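Local coordinates for Co-chaperone DjlA N-terminal domain-containing protein (Porphyromonas gingivalis, PDB 2H5N), which is of unknown function but binds magnesium and belongs to the all-helical TerB family, possibly related to the N-terminal domain of the co-chaperone DjlA, at residues Asn104-Ala107 against Leu108-Ile112. Residues are numbered along the deposited sequence; the frame is centred on the assembly and turned at random.
Sequences NELA and LWTLI
L106 meets both W109 and T110 one turn further along helix 103-116, a local i to i+3 and i to i+4 contact in the first turns of this helix of the all-helical TerB-like fold. Four consecutive i to i+4 backbone bonds tie N104-A107 to L108-L111, the straightest running from W109 N to E105 O (3.0 Å, N-H...O angle 168°). Just ahead of them, D102 OD1 accepts a bond from E105 N.

The carbonyl of L106 carries a double load. T110 N reaches L106 O at 2.8 Å. T110 OG1 donates to L106 O at 2.9 Å, so the hydroxyl spends its proton within its own helix. The two donors come from opposite faces of the carbonyl plane; OG1 stands 40° out of that plane and therefore off the lone pair. A chi1 of -63° places OG1 opposite the carbonyl carbon of T110 and turns it back toward the preceding turn.

The helix shows different surroundings on its several sides. W109 is buried against L91 of helix 81-94 and the loop residues I101 and M121, and its NE1 makes a weak hydrogen bond to A88 O. L108 packs on A31 of its own chain and on L108 of a second subunit, placing the helix at the contact with that subunit and near the magnesium ion, which lies about 7 Å from the L108 side chain. L111 also packs on A31 of that second subunit.

On the more open side, L106 crosses W109 at a slant, CG lying anti to the backbone N, and its CD1 comes to 3.9 Å from W109 CE3 on the six-membered ring.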
# COMPACT_ATOMS: atom_id res chain seq x y z
N ASN A 104 -9.43 7.05 15.68
CA ASN A 104 -9.36 6.38 14.38
C ASN A 104 -8.51 5.13 14.48
O ASN A 104 -8.90 4.08 13.97
CB ASN A 104 -8.84 7.32 13.30
CG ASN A 104 -9.63 8.63 13.25
OD1 ASN A 104 -10.87 8.62 13.22
ND2 ASN A 104 -8.91 9.76 13.26
N GLU A 105 -7.37 5.27 15.14
CA GLU A 105 -6.47 4.18 15.51
C GLU A 105 -7.14 3.15 16.41
O GLU A 105 -6.99 1.96 16.20
CB GLU A 105 -5.24 4.75 16.22
CG GLU A 105 -4.16 5.10 15.27
CD GLU A 105 -3.54 6.47 15.52
OE1 GLU A 105 -3.14 6.77 16.67
OE2 GLU A 105 -3.46 7.23 14.52
N LEU A 106 -7.88 3.63 17.40
CA LEU A 106 -8.65 2.78 18.27
C LEU A 106 -9.66 1.98 17.47
O LEU A 106 -9.81 0.78 17.70
CB LEU A 106 -9.34 3.58 19.38
CG LEU A 106 -10.34 2.81 20.27
CD1 LEU A 106 -9.70 1.58 20.96
CD2 LEU A 106 -10.99 3.76 21.31
N ALA A 107 -10.32 2.63 16.51
CA ALA A 107 -11.27 1.93 15.65
C ALA A 107 -10.61 0.85 14.81
O ALA A 107 -11.20 -0.21 14.59
CB ALA A 107 -12.06 2.94 14.75
N LEU A 108 -9.41 1.11 14.30
CA LEU A 108 -8.71 0.13 13.47
C LEU A 108 -8.27 -1.09 14.26
O LEU A 108 -8.37 -2.24 13.78
CB LEU A 108 -7.50 0.75 12.78
CG LEU A 108 -7.78 1.72 11.64
CD1 LEU A 108 -6.48 2.46 11.26
CD2 LEU A 108 -8.36 0.97 10.46
N TRP A 109 -7.78 -0.81 15.46
CA TRP A 109 -7.41 -1.83 16.43
C TRP A 109 -8.67 -2.60 16.86
O TRP A 109 -8.65 -3.81 16.88
CB TRP A 109 -6.63 -1.17 17.59
CG TRP A 109 -6.28 -2.07 18.73
CD1 TRP A 109 -5.89 -3.38 18.64
CD2 TRP A 109 -6.22 -1.72 20.13
NE1 TRP A 109 -5.62 -3.87 19.90
CE2 TRP A 109 -5.82 -2.88 20.83
CE3 TRP A 109 -6.49 -0.55 20.86
CZ2 TRP A 109 -5.69 -2.91 22.22
CZ3 TRP A 109 -6.37 -0.59 22.25
CH2 TRP A 109 -5.95 -1.75 22.91
N THR A 110 -9.80 -1.92 17.06
CA THR A 110 -11.02 -2.64 17.44
C THR A 110 -11.46 -3.55 16.30
O THR A 110 -11.78 -4.74 16.53
CB THR A 110 -12.16 -1.70 17.79
OG1 THR A 110 -11.81 -0.92 18.92
CG2 THR A 110 -13.36 -2.46 18.13
N LEU A 111 -11.45 -3.02 15.07
CA LEU A 111 -11.92 -3.84 13.93
C LEU A 111 -11.10 -5.11 13.72
O LEU A 111 -11.68 -6.19 13.58
CB LEU A 111 -12.06 -3.02 12.63
CG LEU A 111 -12.43 -3.76 11.33
CD1 LEU A 111 -13.83 -4.40 11.39
CD2 LEU A 111 -12.31 -2.78 10.13
N ILE A 112 -9.76 -5.00 13.72
CA ILE A 112 -8.88 -6.18 13.53
C ILE A 112 -9.05 -7.18 14.66
O ILE A 112 -9.12 -8.38 14.44
CB ILE A 112 -7.39 -5.79 13.32
CG1 ILE A 112 -6.56 -6.98 12.80
CG2 ILE A 112 -6.78 -5.29 14.59
CD1 ILE A 112 -5.44 -6.58 11.80